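Local structure of putative capsular polysaccharide biosynthesis protein (6EWQ) at residues A87-A92 and K352-L357; V135-I140 and S177-G182; I171-D176 and I193-S198; Q233-H238 and I257-Y262. The protein probably acts as a pyridoxal phosphate-dependent aminotransferase of the DegT/DnrJ/EryC1 family in the making of capsular polysaccharide. All coordinates share one frame; numbering follows the deposited sequence.

Contact 1 of 4, residues A87-A92 and K352-L357; sequences AMTYTA and KPLPLL. With PLP (pyridoxal-5'-phosphate), chain E.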
loop_
_atom_site.group_PDB
_atom_site.type_symbol
_atom_site.label_atom_id
_atom_site.label_comp_id
_atom_site.label_asym_id
_atom_site.label_seq_id
_atom_site.Cartn_x
_atom_site.Cartn_y
_atom_site.Cartn_z
ATOM N N ALA A 87 16.600 10.326 -16.658
ATOM C CA ALA A 87 15.855 9.668 -17.751
ATOM C C ALA A 87 15.994 8.120 -17.783
ATOM O O ALA A 87 15.111 7.429 -18.283
ATOM C CB ALA A 87 16.329 10.245 -19.094
ATOM N N MET A 88 17.116 7.613 -17.269
ATOM C CA MET A 88 17.424 6.147 -17.169
ATOM C C MET A 88 17.106 5.630 -15.757
ATOM O O MET A 88 17.965 5.654 -14.874
ATOM C CB MET A 88 18.916 5.926 -17.441
ATOM C CG MET A 88 19.453 4.516 -17.225
ATOM S SD MET A 88 18.442 3.252 -18.012
ATOM C CE MET A 88 18.397 3.898 -19.680
ATOM N N THR A 89 15.855 5.267 -15.519
ATOM C CA THR A 89 15.499 4.784 -14.197
ATOM C C THR A 89 14.199 3.999 -14.299
ATOM O O THR A 89 13.619 3.941 -15.372
ATOM C CB THR A 89 15.390 5.911 -13.162
ATOM O OG1 THR A 89 15.138 5.378 -11.856
ATOM C CG2 THR A 89 14.279 6.869 -13.517
ATOM N N TYR A 90 13.795 3.387 -13.192
ATOM C CA TYR A 90 12.526 2.658 -13.126
ATOM C C TYR A 90 11.416 3.670 -12.945
ATOM O O TYR A 90 11.632 4.729 -12.330
ATOM C CB TYR A 90 12.514 1.667 -11.961
ATOM C CG TYR A 90 11.313 0.750 -11.909
ATOM C CD1 TYR A 90 10.951 -0.024 -12.995
ATOM C CD2 TYR A 90 10.552 0.650 -10.741
ATOM C CE1 TYR A 90 9.841 -0.846 -12.948
ATOM C CE2 TYR A 90 9.453 -0.182 -10.668
ATOM C CZ TYR A 90 9.104 -0.932 -11.781
ATOM O OH TYR A 90 8.010 -1.779 -11.708
ATOM N N THR A 91 10.257 3.345 -13.554
ATOM C CA THR A 91 9.063 4.190 -13.478
ATOM C C THR A 91 8.697 4.644 -12.073
ATOM O O THR A 91 8.337 5.795 -11.891
ATOM C CB THR A 91 7.838 3.542 -14.144
ATOM O OG1 THR A 91 6.804 4.534 -14.271
ATOM C CG2 THR A 91 7.348 2.275 -13.411
ATOM N N ALA A 92 8.852 3.767 -11.076
ATOM C CA ALA A 92 8.574 4.113 -9.661
ATOM C C ALA A 92 9.268 5.408 -9.127
ATOM O O ALA A 92 8.658 6.169 -8.364
ATOM C CB ALA A 92 8.911 2.940 -8.770
ATOM N N LYS A 352 14.345 0.544 -20.264
ATOM C CA LYS A 352 13.785 1.523 -21.177
ATOM C C LYS A 352 13.885 2.897 -20.547
ATOM O O LYS A 352 13.371 3.110 -19.449
ATOM C CB LYS A 352 12.295 1.278 -21.456
ATOM C CG LYS A 352 12.009 0.138 -22.414
ATOM C CD LYS A 352 10.621 0.297 -23.056
ATOM C CE LYS A 352 10.281 -0.920 -23.887
ATOM N NZ LYS A 352 8.854 -0.893 -24.304
ATOM N N PRO A 353 14.474 3.878 -21.268
ATOM C CA PRO A 353 14.439 5.224 -20.703
ATOM C C PRO A 353 13.005 5.659 -20.513
ATOM O O PRO A 353 12.153 5.338 -21.350
ATOM C CB PRO A 353 15.142 6.082 -21.779
ATOM C CG PRO A 353 15.898 5.118 -22.601
ATOM C CD PRO A 353 15.085 3.874 -22.600
ATOM N N LEU A 354 12.744 6.420 -19.471
ATOM C CA LEU A 354 11.363 6.806 -19.158
ATOM C C LEU A 354 10.626 7.358 -20.390
ATOM O O LEU A 354 9.488 6.996 -20.596
ATOM C CB LEU A 354 11.275 7.778 -17.990
ATOM C CG LEU A 354 11.766 7.273 -16.639
ATOM C CD1 LEU A 354 11.625 8.358 -15.582
ATOM C CD2 LEU A 354 11.034 6.039 -16.180
ATOM N N PRO A 355 11.294 8.176 -21.234
ATOM C CA PRO A 355 10.548 8.745 -22.353
ATOM C C PRO A 355 10.081 7.757 -23.393
ATOM O O PRO A 355 9.273 8.148 -24.237
ATOM C CB PRO A 355 11.531 9.757 -22.946
ATOM C CG PRO A 355 12.286 10.211 -21.748
ATOM C CD PRO A 355 12.532 8.939 -21.002
ATOM N N LEU A 356 10.586 6.529 -23.378
ATOM C CA LEU A 356 10.012 5.521 -24.237
ATOM C C LEU A 356 8.675 5.015 -23.784
ATOM O O LEU A 356 7.977 4.396 -24.581
ATOM C CB LEU A 356 10.951 4.320 -24.435
ATOM C CG LEU A 356 12.167 4.538 -25.326
ATOM C CD1 LEU A 356 12.838 3.182 -25.521
ATOM C CD2 LEU A 356 11.812 5.175 -26.679
ATOM N N LEU A 357 8.321 5.253 -22.520
ATOM C CA LEU A 357 7.118 4.711 -21.905
ATOM C C LEU A 357 5.916 5.629 -22.197
ATOM O O LEU A 357 6.013 6.862 -22.099
ATOM C CB LEU A 357 7.322 4.512 -20.393
ATOM C CG LEU A 357 8.539 3.701 -19.950
ATOM C CD1 LEU A 357 8.697 3.690 -18.440
ATOM C CD2 LEU A 357 8.488 2.258 -20.458
HETATM N N1 PLP E . 13.040 2.003 -7.821
HETATM C C2 PLP E . 13.728 1.008 -8.464
HETATM C C2A PLP E . 14.977 1.373 -9.192
HETATM C C3 PLP E . 13.237 -0.398 -8.426
HETATM O O3 PLP E . 13.855 -1.422 -9.032
HETATM C C4 PLP E . 12.038 -0.767 -7.701
HETATM C C4A PLP E . 11.576 -2.266 -7.683
HETATM C C5 PLP E . 11.362 0.424 -7.038
HETATM C C6 PLP E . 11.907 1.722 -7.133
HETATM C C5A PLP E . 10.094 0.279 -6.236
HETATM O O4P PLP E . 10.136 -0.934 -5.524
HETATM P P PLP E . 8.835 -1.481 -4.782
HETATM O O1P PLP E . 8.275 -2.442 -5.807
HETATM O O2P PLP E . 7.992 -0.253 -4.645
HETATM O O3P PLP E . 9.486 -2.017 -3.494
#

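Contact 2 of 4, residues V135-I140 and S177-G182; sequences VELAGI and SAHALG. With PLP (pyridoxal-5'-phosphate), chain E.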
loop_
_atom_site.group_PDB
_atom_site.type_symbol
_atom_site.label_atom_id
_atom_site.label_comp_id
_atom_site.label_asym_id
_atom_site.label_seq_id
_atom_site.Cartn_x
_atom_site.Cartn_y
_atom_site.Cartn_z
ATOM N N VAL A 135 19.201 7.434 -8.773
ATOM C CA VAL A 135 18.974 6.010 -8.595
ATOM C C VAL A 135 20.303 5.322 -8.477
ATOM O O VAL A 135 21.194 5.561 -9.290
ATOM C CB VAL A 135 18.095 5.351 -9.718
ATOM C CG1 VAL A 135 18.685 5.488 -11.127
ATOM C CG2 VAL A 135 17.834 3.865 -9.434
ATOM N N GLU A 136 20.420 4.434 -7.491
ATOM C CA GLU A 136 21.640 3.658 -7.268
ATOM C C GLU A 136 21.519 2.303 -8.028
ATOM O O GLU A 136 21.264 1.255 -7.449
ATOM C CB GLU A 136 21.868 3.431 -5.797
ATOM C CG GLU A 136 21.380 4.524 -4.837
ATOM C CD GLU A 136 22.003 5.880 -5.006
ATOM O OE1 GLU A 136 22.788 6.134 -5.962
ATOM O OE2 GLU A 136 21.723 6.687 -4.128
ATOM N N LEU A 137 21.672 2.394 -9.346
ATOM C CA LEU A 137 21.317 1.322 -10.289
ATOM C C LEU A 137 22.230 0.156 -10.120
ATOM O O LEU A 137 23.421 0.321 -10.119
ATOM C CB LEU A 137 21.407 1.832 -11.749
ATOM C CG LEU A 137 21.025 0.835 -12.866
ATOM C CD1 LEU A 137 19.527 0.695 -12.960
ATOM C CD2 LEU A 137 21.567 1.261 -14.232
ATOM N N ALA A 138 21.639 -1.030 -10.047
ATOM C CA ALA A 138 22.312 -2.304 -9.814
ATOM C C ALA A 138 22.990 -2.455 -8.458
ATOM O O ALA A 138 23.590 -3.528 -8.163
ATOM C CB ALA A 138 23.275 -2.621 -10.958
ATOM N N GLY A 139 22.862 -1.433 -7.627
ATOM C CA GLY A 139 23.600 -1.343 -6.350
ATOM C C GLY A 139 24.730 -0.330 -6.331
ATOM O O GLY A 139 25.316 -0.045 -5.300
ATOM N N ILE A 140 25.009 0.266 -7.478
ATOM C CA ILE A 140 26.131 1.163 -7.648
ATOM C C ILE A 140 25.675 2.537 -7.208
ATOM O O ILE A 140 24.732 3.062 -7.742
ATOM C CB ILE A 140 26.631 1.143 -9.116
ATOM C CG1 ILE A 140 26.860 -0.309 -9.588
ATOM C CG2 ILE A 140 27.915 1.927 -9.246
ATOM C CD1 ILE A 140 26.997 -0.439 -11.091
ATOM N N SER A 177 17.386 3.993 -3.448
ATOM C CA SER A 177 18.270 2.840 -3.221
ATOM C C SER A 177 17.442 1.503 -3.195
ATOM O O SER A 177 17.734 0.610 -2.395
ATOM C CB SER A 177 19.060 3.011 -1.907
ATOM O OG SER A 177 19.866 4.181 -1.939
ATOM N N ALA A 178 16.469 1.367 -4.089
ATOM C CA ALA A 178 15.760 0.116 -4.227
ATOM C C ALA A 178 16.750 -1.084 -4.434
ATOM O O ALA A 178 16.484 -2.194 -3.966
ATOM C CB ALA A 178 14.760 0.187 -5.356
ATOM N N HIS A 179 17.868 -0.840 -5.097
ATOM C CA HIS A 179 18.799 -1.871 -5.403
ATOM C C HIS A 179 20.010 -1.900 -4.472
ATOM O O HIS A 179 20.920 -2.693 -4.677
ATOM C CB HIS A 179 19.317 -1.648 -6.842
ATOM C CG HIS A 179 18.240 -1.539 -7.893
ATOM N ND1 HIS A 179 18.479 -0.981 -9.129
ATOM C CD2 HIS A 179 16.966 -1.997 -7.930
ATOM C CE1 HIS A 179 17.384 -1.027 -9.863
ATOM N NE2 HIS A 179 16.436 -1.618 -9.149
ATOM N N ALA A 180 20.061 -0.996 -3.502
ATOM C CA ALA A 180 21.339 -0.627 -2.896
ATOM C C ALA A 180 21.418 -0.756 -1.387
ATOM O O ALA A 180 22.351 -0.233 -0.781
ATOM C CB ALA A 180 21.727 0.773 -3.319
ATOM N N LEU A 181 20.499 -1.476 -0.785
ATOM C CA LEU A 181 20.700 -1.848 0.619
ATOM C C LEU A 181 22.034 -2.623 0.699
ATOM O O LEU A 181 22.227 -3.599 0.018
ATOM C CB LEU A 181 19.539 -2.691 1.174
ATOM C CG LEU A 181 19.636 -3.113 2.661
ATOM C CD1 LEU A 181 19.401 -1.951 3.587
ATOM C CD2 LEU A 181 18.657 -4.210 3.000
ATOM N N GLY A 182 22.945 -2.158 1.541
ATOM C CA GLY A 182 24.261 -2.733 1.636
ATOM C C GLY A 182 25.371 -2.168 0.784
ATOM O O GLY A 182 26.526 -2.520 0.977
HETATM N N1 PLP E . 13.040 2.003 -7.821
HETATM C C2 PLP E . 13.728 1.008 -8.464
HETATM C C2A PLP E . 14.977 1.373 -9.192
HETATM C C3 PLP E . 13.237 -0.398 -8.426
HETATM O O3 PLP E . 13.855 -1.422 -9.032
HETATM C C4 PLP E . 12.038 -0.767 -7.701
HETATM C C4A PLP E . 11.576 -2.266 -7.683
HETATM C C5 PLP E . 11.362 0.424 -7.038
HETATM C C6 PLP E . 11.907 1.722 -7.133
HETATM C C5A PLP E . 10.094 0.279 -6.236
HETATM O O4P PLP E . 10.136 -0.934 -5.524
HETATM P P PLP E . 8.835 -1.481 -4.782
HETATM O O1P PLP E . 8.275 -2.442 -5.807
HETATM O O2P PLP E . 7.992 -0.253 -4.645
HETATM O O3P PLP E . 9.486 -2.017 -3.494
HETATM O O HOH W 1 18.592 1.741 -6.441
#

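Contact 3 of 4, residues I171-D176 and I193-S198; sequences IVIVSD and IADFTS. With PLP (pyridoxal-5'-phosphate), chain E.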
loop_
_atom_site.group_PDB
_atom_site.type_symbol
_atom_site.label_atom_id
_atom_site.label_comp_id
_atom_site.label_asym_id
_atom_site.label_seq_id
_atom_site.Cartn_x
_atom_site.Cartn_y
_atom_site.Cartn_z
ATOM N N ILE A 171 18.039 22.279 -2.188
ATOM C CA ILE A 171 17.466 21.107 -2.807
ATOM C C ILE A 171 17.801 19.930 -1.914
ATOM O O ILE A 171 18.963 19.738 -1.531
ATOM C CB ILE A 171 17.990 20.884 -4.228
ATOM C CG1 ILE A 171 17.461 21.997 -5.143
ATOM C CG2 ILE A 171 17.536 19.528 -4.768
ATOM C CD1 ILE A 171 18.236 22.170 -6.431
ATOM N N VAL A 172 16.764 19.161 -1.563
ATOM C CA VAL A 172 16.939 17.904 -0.827
ATOM C C VAL A 172 17.309 16.788 -1.832
ATOM O O VAL A 172 16.670 16.625 -2.860
ATOM C CB VAL A 172 15.657 17.580 -0.003
ATOM C CG1 VAL A 172 15.761 16.232 0.680
ATOM C CG2 VAL A 172 15.440 18.644 1.053
ATOM N N ILE A 173 18.340 16.010 -1.523
ATOM C CA ILE A 173 18.701 14.823 -2.328
ATOM C C ILE A 173 18.107 13.556 -1.684
ATOM O O ILE A 173 18.380 13.264 -0.513
ATOM C CB ILE A 173 20.219 14.678 -2.461
ATOM C CG1 ILE A 173 20.820 15.898 -3.171
ATOM C CG2 ILE A 173 20.573 13.394 -3.209
ATOM C CD1 ILE A 173 22.342 15.958 -3.149
ATOM N N VAL A 174 17.271 12.838 -2.440
ATOM C CA VAL A 174 16.531 11.639 -1.953
ATOM C C VAL A 174 16.935 10.440 -2.773
ATOM O O VAL A 174 16.590 10.340 -3.944
ATOM C CB VAL A 174 15.003 11.793 -2.038
ATOM C CG1 VAL A 174 14.316 10.542 -1.504
ATOM C CG2 VAL A 174 14.532 13.039 -1.262
ATOM N N SER A 175 17.703 9.556 -2.178
ATOM C CA SER A 175 18.213 8.417 -2.894
ATOM C C SER A 175 17.116 7.320 -3.113
ATOM O O SER A 175 16.571 6.746 -2.156
ATOM C CB SER A 175 19.411 7.814 -2.155
ATOM O OG SER A 175 19.779 6.527 -2.682
ATOM N N ASP A 176 16.866 7.000 -4.377
ATOM C CA ASP A 176 16.242 5.728 -4.730
ATOM C C ASP A 176 17.288 4.583 -4.630
ATOM O O ASP A 176 17.993 4.252 -5.601
ATOM C CB ASP A 176 15.654 5.814 -6.138
ATOM C CG ASP A 176 14.854 4.563 -6.536
ATOM O OD1 ASP A 176 14.872 3.540 -5.810
ATOM O OD2 ASP A 176 14.216 4.593 -7.617
ATOM N N ILE A 193 23.984 8.574 3.170
ATOM C CA ILE A 193 24.691 9.439 2.217
ATOM C C ILE A 193 23.777 10.591 1.784
ATOM O O ILE A 193 24.089 11.730 2.040
ATOM C CB ILE A 193 25.217 8.631 1.022
ATOM C CG1 ILE A 193 26.100 7.462 1.500
ATOM C CG2 ILE A 193 26.012 9.509 0.061
ATOM C CD1 ILE A 193 26.122 6.300 0.526
ATOM N N ALA A 194 22.670 10.275 1.113
ATOM C CA ALA A 194 21.725 11.279 0.640
ATOM C C ALA A 194 20.937 11.846 1.817
ATOM O O ALA A 194 20.989 11.312 2.931
ATOM C CB ALA A 194 20.779 10.678 -0.388
ATOM N N ASP A 195 20.152 12.894 1.575
ATOM C CA ASP A 195 19.323 13.453 2.679
ATOM C C ASP A 195 18.234 12.461 3.139
ATOM O O ASP A 195 18.093 12.198 4.323
ATOM C CB ASP A 195 18.730 14.817 2.303
ATOM C CG ASP A 195 19.801 15.844 1.984
ATOM O OD1 ASP A 195 20.664 16.066 2.867
ATOM O OD2 ASP A 195 19.828 16.364 0.829
ATOM N N PHE A 196 17.461 11.928 2.191
ATOM C CA PHE A 196 16.564 10.792 2.487
ATOM C C PHE A 196 16.897 9.625 1.593
ATOM O O PHE A 196 17.415 9.788 0.504
ATOM C CB PHE A 196 15.112 11.146 2.308
ATOM C CG PHE A 196 14.657 12.201 3.219
ATOM C CD1 PHE A 196 15.004 13.537 2.995
ATOM C CD2 PHE A 196 13.926 11.889 4.349
ATOM C CE1 PHE A 196 14.591 14.526 3.869
ATOM C CE2 PHE A 196 13.487 12.889 5.206
ATOM C CZ PHE A 196 13.810 14.216 4.951
ATOM N N THR A 197 16.560 8.430 2.041
ATOM C CA THR A 197 16.764 7.239 1.191
ATOM C C THR A 197 15.596 6.320 1.345
ATOM O O THR A 197 15.177 6.111 2.472
ATOM C CB THR A 197 18.072 6.534 1.558
ATOM O OG1 THR A 197 19.180 7.441 1.329
ATOM C CG2 THR A 197 18.298 5.228 0.697
ATOM N N SER A 198 15.073 5.806 0.215
ATOM C CA SER A 198 14.090 4.714 0.211
ATOM C C SER A 198 14.714 3.400 -0.259
ATOM O O SER A 198 15.476 3.387 -1.213
ATOM C CB SER A 198 12.932 4.992 -0.722
ATOM O OG SER A 198 13.401 5.047 -2.024
HETATM N N1 PLP E . 13.040 2.003 -7.821
HETATM C C2 PLP E . 13.728 1.008 -8.464
HETATM C C2A PLP E . 14.977 1.373 -9.192
HETATM C C3 PLP E . 13.237 -0.398 -8.426
HETATM O O3 PLP E . 13.855 -1.422 -9.032
HETATM C C4 PLP E . 12.038 -0.767 -7.701
HETATM C C4A PLP E . 11.576 -2.266 -7.683
HETATM C C5 PLP E . 11.362 0.424 -7.038
HETATM C C6 PLP E . 11.907 1.722 -7.133
HETATM C C5A PLP E . 10.094 0.279 -6.236
HETATM O O4P PLP E . 10.136 -0.934 -5.524
HETATM P P PLP E . 8.835 -1.481 -4.782
HETATM O O1P PLP E . 8.275 -2.442 -5.807
HETATM O O2P PLP E . 7.992 -0.253 -4.645
HETATM O O3P PLP E . 9.486 -2.017 -3.494
#

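Contact 4 of 4, residues Q233-H238 and I257-Y262; sequences QILSLH and IVTPAY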
loop_
_atom_site.group_PDB
_atom_site.type_symbol
_atom_site.label_atom_id
_atom_site.label_comp_id
_atom_site.label_asym_id
_atom_site.label_seq_id
_atom_site.Cartn_x
_atom_site.Cartn_y
_atom_site.Cartn_z
ATOM N N GLN A 233 4.907 8.046 10.297
ATOM C CA GLN A 233 3.974 7.063 10.867
ATOM C C GLN A 233 2.558 7.473 10.695
ATOM O O GLN A 233 1.715 6.686 10.265
ATOM C CB GLN A 233 4.256 6.833 12.349
ATOM C CG GLN A 233 5.498 5.979 12.610
ATOM C CD GLN A 233 5.334 4.509 12.173
ATOM O OE1 GLN A 233 4.225 4.004 12.120
ATOM N NE2 GLN A 233 6.438 3.842 11.828
ATOM N N ILE A 234 2.316 8.741 11.034
ATOM C CA ILE A 234 1.036 9.378 10.837
ATOM C C ILE A 234 0.556 9.276 9.390
ATOM O O ILE A 234 -0.592 8.895 9.166
ATOM C CB ILE A 234 1.071 10.863 11.288
ATOM C CG1 ILE A 234 1.102 10.901 12.834
ATOM C CG2 ILE A 234 -0.167 11.614 10.804
ATOM C CD1 ILE A 234 1.367 12.293 13.419
ATOM N N LEU A 235 1.412 9.617 8.421
ATOM C CA LEU A 235 1.022 9.522 7.014
ATOM C C LEU A 235 0.820 8.098 6.494
ATOM O O LEU A 235 0.081 7.916 5.535
ATOM C CB LEU A 235 2.049 10.189 6.143
ATOM C CG LEU A 235 2.295 11.666 6.349
ATOM C CD1 LEU A 235 3.430 12.106 5.408
ATOM C CD2 LEU A 235 1.045 12.488 6.167
ATOM N N SER A 236 1.447 7.100 7.131
ATOM C CA SER A 236 1.339 5.682 6.707
ATOM C C SER A 236 0.090 4.967 7.209
ATOM O O SER A 236 -0.265 3.872 6.731
ATOM C CB SER A 236 2.558 4.945 7.196
ATOM O OG SER A 236 2.458 4.684 8.584
ATOM N N LEU A 237 -0.590 5.580 8.197
ATOM C CA LEU A 237 -1.675 4.930 8.928
ATOM C C LEU A 237 -2.800 5.940 9.053
ATOM O O LEU A 237 -3.171 6.349 10.165
ATOM C CB LEU A 237 -1.174 4.472 10.310
ATOM C CG LEU A 237 -0.474 3.140 10.476
ATOM C CD1 LEU A 237 0.573 3.161 11.595
ATOM C CD2 LEU A 237 -1.489 2.010 10.745
ATOM N N HIS A 238 -3.301 6.361 7.903
ATOM C CA HIS A 238 -4.515 7.173 7.766
ATOM C C HIS A 238 -4.501 8.530 8.455
ATOM O O HIS A 238 -5.567 9.138 8.608
ATOM C CB HIS A 238 -5.742 6.425 8.340
ATOM C CG HIS A 238 -6.032 5.105 7.712
ATOM N ND1 HIS A 238 -6.373 4.967 6.389
ATOM C CD2 HIS A 238 -6.126 3.874 8.258
ATOM C CE1 HIS A 238 -6.602 3.695 6.128
ATOM N NE2 HIS A 238 -6.470 3.011 7.246
ATOM N N ILE A 257 -7.746 12.244 13.547
ATOM C CA ILE A 257 -7.147 12.104 12.244
ATOM C C ILE A 257 -6.733 13.517 11.850
ATOM O O ILE A 257 -7.599 14.369 11.687
ATOM C CB ILE A 257 -8.134 11.537 11.225
ATOM C CG1 ILE A 257 -8.675 10.165 11.679
ATOM C CG2 ILE A 257 -7.492 11.465 9.847
ATOM C CD1 ILE A 257 -7.644 9.055 11.776
ATOM N N VAL A 258 -5.420 13.771 11.759
ATOM C CA VAL A 258 -4.919 15.125 11.512
ATOM C C VAL A 258 -4.894 15.508 10.047
ATOM O O VAL A 258 -4.898 16.703 9.737
ATOM C CB VAL A 258 -3.553 15.444 12.204
ATOM C CG1 VAL A 258 -3.626 15.184 13.732
ATOM C CG2 VAL A 258 -2.411 14.709 11.553
ATOM N N THR A 259 -4.884 14.528 9.158
ATOM C CA THR A 259 -4.806 14.779 7.740
ATOM C C THR A 259 -5.313 13.497 7.051
ATOM O O THR A 259 -4.966 12.409 7.494
ATOM C CB THR A 259 -3.330 15.164 7.356
ATOM O OG1 THR A 259 -3.291 15.833 6.105
ATOM C CG2 THR A 259 -2.410 13.979 7.276
ATOM N N PRO A 260 -6.110 13.598 5.970
ATOM C CA PRO A 260 -6.619 12.377 5.391
ATOM C C PRO A 260 -5.529 11.669 4.619
ATOM O O PRO A 260 -5.409 11.832 3.400
ATOM C CB PRO A 260 -7.742 12.865 4.492
ATOM C CG PRO A 260 -7.551 14.374 4.384
ATOM C CD PRO A 260 -6.251 14.712 5.014
ATOM N N ALA A 261 -4.753 10.839 5.332
ATOM C CA ALA A 261 -3.502 10.266 4.795
ATOM C C ALA A 261 -3.677 8.830 4.276
ATOM O O ALA A 261 -4.772 8.489 3.836
ATOM C CB ALA A 261 -2.364 10.392 5.818
ATOM N N TYR A 262 -2.601 8.021 4.346
ATOM C CA TYR A 262 -2.381 6.893 3.421
ATOM C C TYR A 262 -2.366 5.622 4.225
ATOM O O TYR A 262 -2.724 5.648 5.389
ATOM C CB TYR A 262 -1.108 7.114 2.537
ATOM C CG TYR A 262 -1.261 8.403 1.818
ATOM C CD1 TYR A 262 -1.940 8.472 0.605
ATOM C CD2 TYR A 262 -0.851 9.589 2.417
ATOM C CE1 TYR A 262 -2.173 9.708 -0.005
ATOM C CE2 TYR A 262 -1.055 10.812 1.800
ATOM C CZ TYR A 262 -1.724 10.866 0.605
ATOM O OH TYR A 262 -1.945 12.093 0.041
#

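Contact 1 of 4, residues A87-A92 and K352-L357
Leu354 lies across the loop that carries Ala87, Met88 and Thr89, and its two methyl branches divide the work. CD1 crosses the side chain of Thr89 at a slant and meets CG2 of that residue at 3.7 Å. CD2 turns to the chain itself, 3.4 Å from Thr89 O, and also touches Thr91 CA. CG of Leu354 stands anti to its carbonyl carbon (chi1 -63°), which sends both branches toward this loop. The methyl of Thr89 is available to it because OG1 takes the position anti to the backbone N and bonds to Ser93 OG instead. Next door, Met88 is bent at chi2 and chi3, which folds CE back to 4.0 Å from Pro353 CG. One backbone bond joins the two segments: Leu354 N donates to Ala87 O at 2.8 Å and 163°. Beyond Thr89 the chain turns to the cofactor. The Tyr90 ring lies obliquely against the pyridine ring, CD2 being 3.7 Å from PLP C4, and its other contacts include Thr91 CG2 over one face and His238 of the second subunit, edge-to-face. Lys352 NZ forms a salt bridge with Glu254 of that subunit. Apolar contacts and a single straight bond thus join the segments, so that residues 352-357, which follow the cofactor-binding Tyr351, back the loop whose aromatic residue lies against the coenzyme.

Contact 2 of 4, residues V135-I140 and S177-G182
The imidazole of His179 is gripped through both nitrogens, one by the protein backbone and one by the coenzyme. Ala138 N donates to ND1 at 3.3 Å, a long bond at 148° that arrives 23° out of the ring plane. At the second ring nitrogen, NE2 and PLP O3 are 2.6 Å apart in a short hydrogen bond in which either could be the donor. His179 CG stands anti to the carbonyl carbon (chi1 -54°), which puts the ring between the 135-140 loop and PLP. The Leu137 side chain runs alongside the imidazole in the same direction, CD1 coming to 4.1 Å from His179 CE1. A water bridges the loops, accepting from His179 N at 3.0 Å and donating weakly to Glu136 O. Glu136 presses its aliphatic part on the turn, CB 3.6 Å from Ala180 CB, while its carboxylate binds Tyr144, Cys142 and probably Ser175. Gly139 CA makes a CA-H...O contact with His179 O at 3.4 Å. Ala178, in the same type I turn, sets CB 3.4 Å from PLP C2. Two loops following neighbouring parallel strands, 129-132 and 172-176, thus meet at the coenzyme site, as in fold-type I aminotransferases, the group to which this family belongs.

Contact 3 of 4, residues I171-D176 and I193-S198
Asp195, just before its strand, meets Ile173 through side chain and backbone alike. The Asp195 carboxylate reaches back along the neighbouring chain, and OD2 receives Ile173 N through its anti lone pair at 2.8 Å, almost straight at 171°. With CG anti to the carbonyl carbon (chi1 -60°), OD2 is brought over to Ile173 N, and a side chain supplies the acceptor for this amide. The same oxygen also forms a salt bridge with Arg170, which probably helps keep the acid ionised. Ile173 O in turn accepts Phe196 N at 3.2 Å and, weakly, Asp195 N. From there the ladder is regular and parallel: Ser175 N donates to Phe196 O at 2.7 Å, and Ser198 N to Ser175 O. These are strands 172-176 and 196-200, neighbours in the central mixed sheet of the large domain, as expected for this family. Helix 64-75 covers the face of Val172, Val174, Phe196 and Ser198; Tyr144 of helix 144-153 lies on that of Ile173, Ser175 and Ala194. On the first face, Val172 CG1 meets the Phe196 ring at its edge, 3.6 Å from CD1, and Val174 CG1 rests on Phe196 CB. On the other, Ser175 CB lies 3.6 Å from Ala194 CB, while its OG bonds to Ser177. Packing between the side chains slackens toward the C-terminal end, where Asp176 OD1 and Ser198 OG stay 4.3 Å apart. No residue here is exposed; the looser end faces the cofactor. Asp176 OD2 lies 2.9 Å from PLP N1 and is also bonded to Ser93, an acid at the pyridine nitrogen as in fold-type I PLP enzymes.

Contact 4 of 4, residues Q233-H238 and I257-Y262
The last turn of helix 225-236 and the irregular chain 257-262 are tied by two backbone bonds at one end of their contact. Tyr262 N donates to Leu235 O at 2.9 Å, and His238 N to Tyr262 O at 2.7 Å, so Tyr262 uses both its amide and its carbonyl on the chain leaving the helix. Pro260 centres an inverse gamma turn in the opposing chain. Ala261 points its CB at the helix end, 3.5 Å from Leu235 O. Tyr262 CG is anti to the carbonyl carbon (chi1 -56°), placing the ring edge by that same oxygen, which lies in the ring plane. Leu235 sends CD2 to both Thr259 CG2, 3.9 Å away, and Ala261 CB. Further up the helix Ile234 and Val258 cross at about a right angle, their CG2 methyls 3.9 Å apart. His238 O faces Ile257 CG2 at 3.3 Å. The His238 CB points away from this segment, though ND1 stays 3.8 Å from Tyr262 O, buried and without a polar partner; the side chain packs on Thr65 of the second subunit. His99 of that subunit stacks on Tyr262 and bonds to Pro260 O. The arrangement belongs to the dimer interface beside a bound PLP, consistent with active sites built between subunits in this aminotransferase family.

In the fold
Contacts 1, 2 and 3 gather round one PLP, with centres 12 to 19 Å apart, whereas the centre of contact 4 lies 22 to 30 Å from theirs, where it meets the second subunit. Contact 3 joins two strands of the central sheet, and contact 2 brings together the loop after strand 172-176 and the one after strand 129-132; their segments alternate along the sequence, and contact 4 follows both in series. Contact 1 spans the other three, pairing the turn between strand 82-86 and helix 91-99 with the late loop before helix 358-361. It touches contact 2 where Thr89 packs on Val135. Contacts 1 and 4 both reach the second subunit, so each coenzyme site probably depends on the intact dimer.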